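Local coordinates for collagen adhesin (Enterococcus faecalis, PDB 2OKM), which probably binds collagen as a cell-wall-anchored adhesin, the part described here being its collagen-binding subdomain, at residues 48-53 with 107-112; 58-63 with 98-103; 123-128 with 137-142. One frame throughout, in Å; residues are numbered along the deposited sequence.

Contact 1 (48-53 with 107-112)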
loop_
_atom_site.group_PDB
_atom_site.type_symbol
_atom_site.label_atom_id
_atom_site.label_comp_id
_atom_site.label_asym_id
_atom_site.label_seq_id
_atom_site.Cartn_x
_atom_site.Cartn_y
_atom_site.Cartn_z
ATOM N N GLN A 48 -9.128 -12.998 -1.126
ATOM C CA GLN A 48 -8.504 -13.262 -2.410
ATOM C C GLN A 48 -8.209 -11.908 -3.029
ATOM O O GLN A 48 -9.117 -11.158 -3.383
ATOM C CB GLN A 48 -9.423 -14.082 -3.314
ATOM C CG GLN A 48 -9.419 -15.554 -2.944
ATOM C CD GLN A 48 -8.042 -16.187 -3.111
ATOM O OE1 GLN A 48 -7.701 -17.149 -2.421
ATOM N NE2 GLN A 48 -7.250 -15.651 -4.036
ATOM N N LEU A 49 -6.925 -11.596 -3.132
ATOM C CA LEU A 49 -6.480 -10.327 -3.684
ATOM C C LEU A 49 -6.985 -10.073 -5.103
ATOM O O LEU A 49 -6.887 -10.941 -5.969
ATOM C CB LEU A 49 -4.953 -10.281 -3.670
ATOM C CG LEU A 49 -4.284 -9.042 -4.260
ATOM C CD1 LEU A 49 -4.653 -7.815 -3.434
ATOM C CD2 LEU A 49 -2.775 -9.241 -4.264
ATOM N N ASN A 50 -7.534 -8.881 -5.328
ATOM C CA ASN A 50 -8.024 -8.493 -6.647
ATOM C C ASN A 50 -6.846 -7.775 -7.314
ATOM O O ASN A 50 -6.680 -6.563 -7.176
ATOM C CB ASN A 50 -9.229 -7.553 -6.499
ATOM C CG ASN A 50 -10.414 -8.221 -5.809
ATOM O OD1 ASN A 50 -11.280 -7.551 -5.238
ATOM N ND2 ASN A 50 -10.465 -9.545 -5.871
ATOM N N LYS A 51 -6.023 -8.536 -8.031
ATOM C CA LYS A 51 -4.829 -7.990 -8.674
ATOM C C LYS A 51 -5.030 -6.870 -9.683
ATOM O O LYS A 51 -4.081 -6.156 -10.006
ATOM C CB LYS A 51 -4.031 -9.115 -9.336
ATOM C CG LYS A 51 -3.500 -10.139 -8.364
ATOM C CD LYS A 51 -2.647 -11.161 -9.083
ATOM C CE LYS A 51 -2.129 -12.216 -8.134
ATOM N NZ LYS A 51 -1.269 -13.188 -8.864
ATOM N N GLU A 52 -6.247 -6.710 -10.186
ATOM C CA GLU A 52 -6.516 -5.659 -11.164
ATOM C C GLU A 52 -7.204 -4.448 -10.537
ATOM O O GLU A 52 -7.638 -3.543 -11.247
ATOM C CB GLU A 52 -7.398 -6.206 -12.288
ATOM C CG GLU A 52 -6.838 -7.444 -12.976
ATOM C CD GLU A 52 -7.766 -7.989 -14.045
ATOM O OE1 GLU A 52 -8.922 -8.330 -13.718
ATOM O OE2 GLU A 52 -7.338 -8.080 -15.214
ATOM N N SER A 53 -7.287 -4.423 -9.210
ATOM C CA SER A 53 -7.973 -3.335 -8.507
ATOM C C SER A 53 -7.124 -2.148 -8.058
ATOM O O SER A 53 -7.667 -1.136 -7.612
ATOM C CB SER A 53 -8.691 -3.892 -7.275
ATOM O OG SER A 53 -7.763 -4.284 -6.275
ATOM N N THR A 107 -8.527 -3.873 -3.487
ATOM C CA THR A 107 -9.508 -4.663 -2.765
ATOM C C THR A 107 -9.183 -6.136 -2.807
ATOM O O THR A 107 -8.363 -6.592 -3.601
ATOM C CB THR A 107 -10.917 -4.503 -3.362
ATOM O OG1 THR A 107 -10.876 -4.797 -4.764
ATOM C CG2 THR A 107 -11.432 -3.090 -3.149
ATOM N N SER A 108 -9.832 -6.869 -1.919
ATOM C CA SER A 108 -9.697 -8.307 -1.872
ATOM C C SER A 108 -11.109 -8.817 -1.730
ATOM O O SER A 108 -11.948 -8.175 -1.098
ATOM C CB SER A 108 -8.846 -8.744 -0.687
ATOM O OG SER A 108 -7.495 -8.407 -0.926
ATOM N N THR A 109 -11.379 -9.954 -2.353
ATOM C CA THR A 109 -12.696 -10.560 -2.280
ATOM C C THR A 109 -12.738 -11.431 -1.034
ATOM O O THR A 109 -11.787 -12.160 -0.748
ATOM C CB THR A 109 -12.968 -11.436 -3.520
ATOM O OG1 THR A 109 -12.978 -10.612 -4.692
ATOM C CG2 THR A 109 -14.306 -12.150 -3.388
ATOM N N ILE A 110 -13.833 -11.338 -0.289
ATOM C CA ILE A 110 -14.000 -12.128 0.920
ATOM C C ILE A 110 -14.528 -13.503 0.524
ATOM O O ILE A 110 -15.545 -13.610 -0.157
ATOM C CB ILE A 110 -14.997 -11.455 1.881
ATOM C CG1 ILE A 110 -14.453 -10.088 2.310
ATOM C CG2 ILE A 110 -15.239 -12.348 3.087
ATOM C CD1 ILE A 110 -15.424 -9.260 3.138
ATOM N N THR A 111 -13.822 -14.548 0.942
ATOM C CA THR A 111 -14.219 -15.916 0.627
ATOM C C THR A 111 -15.287 -16.410 1.599
ATOM O O THR A 111 -15.609 -15.739 2.581
ATOM C CB THR A 111 -13.016 -16.874 0.720
ATOM O OG1 THR A 111 -12.544 -16.909 2.073
ATOM C CG2 THR A 111 -11.891 -16.414 -0.200
ATOM N N GLU A 112 -15.841 -17.586 1.318
ATOM C CA GLU A 112 -16.851 -18.174 2.192
ATOM C C GLU A 112 -16.275 -18.323 3.599
ATOM O O GLU A 112 -16.925 -17.975 4.584
ATOM C CB GLU A 112 -17.289 -19.538 1.650
ATOM C CG GLU A 112 -18.200 -20.353 2.570
ATOM C CD GLU A 112 -19.475 -19.624 2.964
ATOM O OE1 GLU A 112 -19.963 -18.792 2.170
ATOM O OE2 GLU A 112 -20.000 -19.896 4.067
#
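Asn50 and Thr107 meet where the short strand 47-49 lies against the C-terminal end of strand 101-110, and around this pair the polar groups are densest. The backbones are paired antiparallel. Gln48 and Thr109 exchange two backbone bonds, Thr109 N to Gln48 O being 2.8 Å long, and Leu49 faces Ser108 as a non-hydrogen-bonded pair. Beyond this pair Asn50 N still donates to Thr107 O at 3.0 Å, and side chains add to the backbone bonds. The Asn50 amide spans two threonines: its OD1 receives the Thr107 hydroxyl at 2.8 Å from OG1, in the carbonyl plane and on a lone pair, while ND2 gives a nearly straight bond of 3.0 Å to Thr109 OG1, which lies in the amide plane. Both ends of the amide are thus used, which fixes its rotation. With chi1 at 54°, Thr107 OG1 sits between its own N and carbonyl carbon, and from there it reaches the amide oxygen.

The chain then folds back in a type I beta turn from Asn50 to Ser53. Ser53 OG accepts from Thr107 N at 2.9 Å, almost linearly (172°), and donates to Asn50 O, 2.7 Å from OG, tying the turn to the strand. Leu49 and Ser108 share the face away from Gln48 and Thr109; Leu49 is buried beside Phe54, Tyr106 and Phe82, and Ser108 OG turns to Gln43. The opposite end is looser and more open: the partly exposed Gln48 and Thr111 merely brush, CG to CG2, at 3.8 Å, and Gly114 N engages the Thr111 hydroxyl, which caps helix 112-115.

Side-chain hydroxyls and an amide thus reinforce the backbone bonds past the last bridge, joining the two segments mainly by directional, uncharged hydrogen bonds.

Contact 2 (58-63 with 98-103)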
loop_
_atom_site.group_PDB
_atom_site.type_symbol
_atom_site.label_atom_id
_atom_site.label_comp_id
_atom_site.label_asym_id
_atom_site.label_seq_id
_atom_site.Cartn_x
_atom_site.Cartn_y
_atom_site.Cartn_z
ATOM N N ILE A 58 -1.437 9.873 -6.061
ATOM C CA ILE A 58 -0.115 10.486 -5.928
ATOM C C ILE A 58 -0.158 12.002 -5.804
ATOM O O ILE A 58 -0.704 12.688 -6.667
ATOM C CB ILE A 58 0.751 10.096 -7.143
ATOM C CG1 ILE A 58 0.616 8.592 -7.400
ATOM C CG2 ILE A 58 2.214 10.452 -6.893
ATOM C CD1 ILE A 58 1.399 8.104 -8.600
ATOM N N VAL A 59 0.447 12.521 -4.740
ATOM C CA VAL A 59 0.419 13.958 -4.498
ATOM C C VAL A 59 1.731 14.604 -4.069
ATOM O O VAL A 59 2.445 14.081 -3.216
ATOM C CB VAL A 59 -0.631 14.293 -3.399
ATOM C CG1 VAL A 59 -0.702 15.797 -3.175
ATOM C CG2 VAL A 59 -1.998 13.750 -3.789
ATOM N N ASN A 60 2.048 15.740 -4.683
ATOM C CA ASN A 60 3.213 16.522 -4.290
ATOM C C ASN A 60 2.831 17.986 -4.497
ATOM O O ASN A 60 1.699 18.274 -4.900
ATOM C CB ASN A 60 4.485 16.139 -5.070
ATOM C CG ASN A 60 4.336 16.269 -6.567
ATOM O OD1 ASN A 60 3.747 17.219 -7.067
ATOM N ND2 ASN A 60 4.902 15.312 -7.296
ATOM N N ASP A 61 3.743 18.909 -4.206
ATOM C CA ASP A 61 3.429 20.330 -4.346
ATOM C C ASP A 61 3.317 20.817 -5.785
ATOM O O ASP A 61 3.126 22.011 -6.033
ATOM C CB ASP A 61 4.448 21.189 -3.580
ATOM C CG ASP A 61 5.876 20.998 -4.067
ATOM O OD1 ASP A 61 6.078 20.358 -5.119
ATOM O OD2 ASP A 61 6.800 21.504 -3.391
ATOM N N LYS A 62 3.419 19.894 -6.734
ATOM C CA LYS A 62 3.321 20.247 -8.143
ATOM C C LYS A 62 1.996 19.778 -8.734
ATOM O O LYS A 62 1.379 20.481 -9.537
ATOM C CB LYS A 62 4.470 19.608 -8.930
ATOM C CG LYS A 62 5.856 20.099 -8.538
ATOM C CD LYS A 62 6.953 19.329 -9.270
ATOM C CE LYS A 62 7.026 17.882 -8.809
ATOM N NZ LYS A 62 8.102 17.125 -9.506
ATOM N N GLU A 63 1.547 18.597 -8.323
ATOM C CA GLU A 63 0.322 18.057 -8.890
ATOM C C GLU A 63 -0.301 16.903 -8.120
ATOM O O GLU A 63 0.341 16.262 -7.284
ATOM C CB GLU A 63 0.607 17.600 -10.324
ATOM C CG GLU A 63 1.792 16.640 -10.413
ATOM C CD GLU A 63 2.260 16.371 -11.835
ATOM O OE1 GLU A 63 3.338 15.759 -11.993
ATOM O OE2 GLU A 63 1.558 16.755 -12.794
ATOM N N ARG A 98 10.396 11.243 -3.824
ATOM C CA ARG A 98 10.876 12.373 -3.032
ATOM C C ARG A 98 9.777 13.423 -2.883
ATOM O O ARG A 98 9.220 13.887 -3.876
ATOM C CB ARG A 98 12.092 13.027 -3.696
ATOM C CG ARG A 98 13.277 12.103 -3.894
ATOM C CD ARG A 98 14.467 12.867 -4.462
ATOM N NE ARG A 98 15.009 13.823 -3.501
ATOM C CZ ARG A 98 15.976 14.693 -3.776
ATOM N NH1 ARG A 98 16.513 14.727 -4.989
ATOM N NH2 ARG A 98 16.407 15.528 -2.839
ATOM N N PHE A 99 9.476 13.791 -1.637
ATOM C CA PHE A 99 8.466 14.804 -1.329
ATOM C C PHE A 99 7.105 14.490 -1.939
ATOM O O PHE A 99 6.313 15.394 -2.227
ATOM C CB PHE A 99 8.936 16.179 -1.822
ATOM C CG PHE A 99 10.337 16.527 -1.407
ATOM C CD1 PHE A 99 11.378 16.509 -2.332
ATOM C CD2 PHE A 99 10.621 16.853 -0.087
ATOM C CE1 PHE A 99 12.684 16.806 -1.943
ATOM C CE2 PHE A 99 11.923 17.153 0.312
ATOM C CZ PHE A 99 12.954 17.130 -0.617
ATOM N N THR A 100 6.825 13.205 -2.110
ATOM C CA THR A 100 5.576 12.786 -2.726
ATOM C C THR A 100 4.874 11.696 -1.923
ATOM O O THR A 100 5.509 10.747 -1.462
ATOM C CB THR A 100 5.851 12.275 -4.164
ATOM O OG1 THR A 100 6.482 13.317 -4.923
ATOM C CG2 THR A 100 4.560 11.871 -4.858
ATOM N N SER A 101 3.560 11.834 -1.761
ATOM C CA SER A 101 2.791 10.842 -1.022
ATOM C C SER A 101 2.028 9.936 -1.977
ATOM O O SER A 101 1.659 10.346 -3.079
ATOM C CB SER A 101 1.806 11.523 -0.068
ATOM O OG SER A 101 0.834 12.266 -0.778
ATOM N N PHE A 102 1.808 8.698 -1.546
ATOM C CA PHE A 102 1.076 7.724 -2.343
ATOM C C PHE A 102 0.038 7.029 -1.477
ATOM O O PHE A 102 0.368 6.518 -0.410
ATOM C CB PHE A 102 2.004 6.616 -2.864
ATOM C CG PHE A 102 3.155 7.100 -3.699
ATOM C CD1 PHE A 102 3.101 7.027 -5.088
ATOM C CD2 PHE A 102 4.305 7.608 -3.096
ATOM C CE1 PHE A 102 4.181 7.451 -5.869
ATOM C CE2 PHE A 102 5.385 8.033 -3.866
ATOM C CZ PHE A 102 5.323 7.955 -5.254
ATOM N N ILE A 103 -1.215 7.028 -1.913
ATOM C CA ILE A 103 -2.224 6.268 -1.194
ATOM C C ILE A 103 -2.598 5.199 -2.209
ATOM O O ILE A 103 -3.149 5.491 -3.273
ATOM C CB ILE A 103 -3.455 7.097 -0.806
ATOM C CG1 ILE A 103 -3.063 8.096 0.287
ATOM C CG2 ILE A 103 -4.562 6.170 -0.287
ATOM C CD1 ILE A 103 -4.183 9.021 0.716
HETATM O O HOH W 1 6.148 18.097 -2.704
#
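Residues 58-60 and 99-102 run nearly antiparallel, 161° apart in direction, where strands 55-59 and 101-110 lie as neighbours in one antiparallel sheet of the collagen-binding domain. Val59 and Ser101 form a hydrogen-bonded pair, with Val59 N to Ser101 O at 3.0 Å and the return bond from Ser101 N to Val59 O close to straight. Ile58 and Phe102 are the adjoining non-hydrogen-bonded pair. Asn60 still faces Thr100; one residue on, a water joins Asp61 N to Phe99 O.

On the face bearing Ile58 and Phe102 the contact is apolar. Ile58 presents CG2 to two partners: Phe102 CE1, 3.7 Å away and approached obliquely, and Thr100 CG2 at 3.4 Å, tighter than ordinary van der Waals contact. CG1 of Ile58 also lies along the Phe102 ring, near CD1. Phe92, Tyr77 and Val26 pack on the same phenylalanine, which places this face in the domain interior.

Asn60 starts the turn that follows. Holding CG between its backbone N and carbonyl carbon (chi1 57°), it brings OD1 back over the following residues, where Lys62 N at 2.7 Å and Glu63 N at 2.9 Å from OD1 approach from opposite faces of the carbonyl plane. The bond to Lys62 N makes an Asx turn. Asn60 ND2 offers Thr100 OG1 only a weak bond of 3.5 Å; that hydroxyl is donated to Arg98 O, above the carbonyl plane.

Chemically, then, the two ends of this contact are unlike: two backbone bonds and buried hydrocarbon hold the strands together, whereas at the outer end each loop has side-chain-to-backbone bonds of its own, Arg98 also forms a salt bridge with Asp32, and weak or water-mediated links join one loop to the other.

Contact 3 (123-128 with 137-142)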
loop_
_atom_site.group_PDB
_atom_site.type_symbol
_atom_site.label_atom_id
_atom_site.label_comp_id
_atom_site.label_asym_id
_atom_site.label_seq_id
_atom_site.Cartn_x
_atom_site.Cartn_y
_atom_site.Cartn_z
ATOM N N SER A 123 -0.477 -8.236 6.448
ATOM C CA SER A 123 0.812 -7.984 7.067
ATOM C C SER A 123 1.783 -7.406 6.044
ATOM O O SER A 123 1.659 -7.646 4.842
ATOM C CB SER A 123 1.373 -9.286 7.646
ATOM O OG SER A 123 0.495 -9.820 8.618
ATOM N N TYR A 124 2.745 -6.634 6.529
ATOM C CA TYR A 124 3.717 -6.022 5.647
ATOM C C TYR A 124 5.075 -5.856 6.304
ATOM O O TYR A 124 5.200 -5.887 7.525
ATOM C CB TYR A 124 3.199 -4.657 5.161
ATOM C CG TYR A 124 3.080 -3.620 6.263
ATOM C CD1 TYR A 124 4.204 -2.938 6.727
ATOM C CD2 TYR A 124 1.851 -3.343 6.862
ATOM C CE1 TYR A 124 4.109 -2.004 7.765
ATOM C CE2 TYR A 124 1.747 -2.414 7.902
ATOM C CZ TYR A 124 2.878 -1.752 8.347
ATOM O OH TYR A 124 2.787 -0.855 9.393
ATOM N N ASP A 125 6.082 -5.696 5.457
ATOM C CA ASP A 125 7.459 -5.463 5.874
ATOM C C ASP A 125 7.881 -4.360 4.918
ATOM O O ASP A 125 7.860 -4.546 3.707
ATOM C CB ASP A 125 8.317 -6.701 5.649
ATOM C CG ASP A 125 9.780 -6.470 5.996
ATOM O OD1 ASP A 125 10.646 -7.089 5.332
ATOM O OD2 ASP A 125 10.071 -5.695 6.939
ATOM N N ILE A 126 8.231 -3.198 5.451
ATOM C CA ILE A 126 8.628 -2.099 4.582
ATOM C C ILE A 126 10.026 -1.603 4.908
ATOM O O ILE A 126 10.402 -1.495 6.070
ATOM C CB ILE A 126 7.631 -0.917 4.672
ATOM C CG1 ILE A 126 8.019 0.167 3.664
ATOM C CG2 ILE A 126 7.605 -0.352 6.085
ATOM C CD1 ILE A 126 7.049 1.336 3.627
ATOM N N ASN A 127 10.793 -1.326 3.857
ATOM C CA ASN A 127 12.156 -0.817 3.977
ATOM C C ASN A 127 12.207 0.554 3.315
ATOM O O ASN A 127 11.706 0.727 2.206
ATOM C CB ASN A 127 13.138 -1.755 3.265
ATOM C CG ASN A 127 13.427 -3.015 4.060
ATOM O OD1 ASN A 127 14.071 -2.965 5.112
ATOM N ND2 ASN A 127 12.946 -4.153 3.566
ATOM N N TYR A 128 12.796 1.527 4.002
ATOM C CA TYR A 128 12.920 2.874 3.456
ATOM C C TYR A 128 14.009 3.642 4.200
ATOM O O TYR A 128 14.476 3.203 5.249
ATOM C CB TYR A 128 11.578 3.616 3.550
ATOM C CG TYR A 128 11.089 3.891 4.957
ATOM C CD1 TYR A 128 11.468 5.049 5.637
ATOM C CD2 TYR A 128 10.222 3.007 5.599
ATOM C CE1 TYR A 128 10.987 5.319 6.920
ATOM C CE2 TYR A 128 9.739 3.266 6.879
ATOM C CZ TYR A 128 10.123 4.425 7.532
ATOM O OH TYR A 128 9.633 4.690 8.791
ATOM N N ASN A 137 13.394 -0.312 8.802
ATOM C CA ASN A 137 12.681 -1.528 8.433
ATOM C C ASN A 137 11.585 -1.736 9.465
ATOM O O ASN A 137 11.862 -1.914 10.653
ATOM C CB ASN A 137 13.609 -2.744 8.402
ATOM C CG ASN A 137 12.851 -4.042 8.176
ATOM O OD1 ASN A 137 12.165 -4.534 9.072
ATOM N ND2 ASN A 137 12.957 -4.591 6.973
ATOM N N GLU A 138 10.342 -1.698 9.003
ATOM C CA GLU A 138 9.188 -1.864 9.874
ATOM C C GLU A 138 8.328 -3.030 9.433
ATOM O O GLU A 138 8.192 -3.298 8.241
ATOM C CB GLU A 138 8.324 -0.606 9.855
ATOM C CG GLU A 138 8.947 0.610 10.485
ATOM C CD GLU A 138 8.112 1.852 10.258
ATOM O OE1 GLU A 138 8.359 2.867 10.941
ATOM O OE2 GLU A 138 7.212 1.818 9.388
ATOM N N LYS A 139 7.737 -3.708 10.409
ATOM C CA LYS A 139 6.856 -4.834 10.142
ATOM C C LYS A 139 5.626 -4.662 11.017
ATOM O O LYS A 139 5.731 -4.227 12.164
ATOM C CB LYS A 139 7.538 -6.157 10.496
ATOM C CG LYS A 139 8.840 -6.415 9.764
ATOM C CD LYS A 139 9.505 -7.680 10.281
ATOM C CE LYS A 139 10.857 -7.900 9.626
ATOM N NZ LYS A 139 11.548 -9.091 10.190
ATOM N N ASN A 140 4.458 -4.985 10.478
ATOM C CA ASN A 140 3.238 -4.881 11.259
ATOM C C ASN A 140 2.086 -5.583 10.566
ATOM O O ASN A 140 2.196 -5.989 9.411
ATOM C CB ASN A 140 2.878 -3.415 11.512
ATOM C CG ASN A 140 2.449 -3.165 12.948
ATOM O OD1 ASN A 140 1.608 -3.880 13.490
ATOM N ND2 ASN A 140 3.027 -2.143 13.569
ATOM N N THR A 141 0.984 -5.729 11.293
ATOM C CA THR A 141 -0.212 -6.373 10.776
ATOM C C THR A 141 -1.416 -5.499 11.084
ATOM O O THR A 141 -1.660 -5.144 12.238
ATOM C CB THR A 141 -0.436 -7.755 11.422
ATOM O OG1 THR A 141 0.627 -8.639 11.046
ATOM C CG2 THR A 141 -1.768 -8.346 10.970
ATOM N N SER A 142 -2.167 -5.151 10.047
ATOM C CA SER A 142 -3.347 -4.321 10.217
ATOM C C SER A 142 -4.591 -5.195 10.207
ATOM O O SER A 142 -4.653 -6.198 9.493
ATOM C CB SER A 142 -3.422 -3.284 9.100
ATOM O OG SER A 142 -2.267 -2.466 9.119
HETATM O O HOH W 2 4.849 0.094 10.664
#
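Ser123 OG and Thr141 OG1 share a 2.7 Å hydrogen bond at one end of this contact, matched at the other by Asn137 ND2, which donates to Asn127 OD1 at 2.7 Å. The second of these reaches its acceptor from above the carbonyl plane, and the two amide planes are turned 55° apart. CG of Asn137 stands opposite its backbone N (chi1 173°), laying the amide between Asn127 and Asp125, to whose OD2 the same nitrogen gives a weaker bond. The Lys139 chain runs alongside Asp125, its CG 3.2 Å from OD2, although the ammonium is not in contact with the carboxylate.

Beneath these groups lies the backbone of a beta hairpin, strands 119-128 and 136-145, at the margin of a five-stranded antiparallel sheet in the collagen-binding domain. Ile126 and Glu138 exchange two bonds, as do Tyr124 and Asn140; the Ile126 N to Glu138 O bond is 2.8 Å.

Packing belongs to the face with Tyr124, Ile126, Glu138 and Asn140. Asn140 O sits over one face of the Tyr124 ring, toward its rim, and Asn140 CB comes to 3.3 Å from the phenolic OH. A water spans Tyr124 OH and Glu138 OE2, while Glu138 OE1 lies 3.1 Å from Tyr128 OH, at best a weak hydrogen bond. Ile126 CG2 touches Glu138 CB, and Ile126 also packs on Ile37, Ile39 and Phe7, whose ring meets Tyr124 edge to face.

Contacts 1 and 2 both hold strand 101-110, one at each end, their centres about 27 Å apart on opposite sides of the chain's centre, with strands 47-49 and 55-59 as successive partners in one sheet. Contact 3 belongs to the other sheet and joins neighbouring strands of a hairpin. None is wholly core: contact 2 has the largest share of buried residues and the most hydrocarbon packing, contact 1 relies on neutral amide and hydroxyl bonds at a turn, and contact 3, the most extensive, lines a sheet margin with polar and charged groups over one face, and buried tyrosines and Ile126 next to Glu138 and Asn140 on the other.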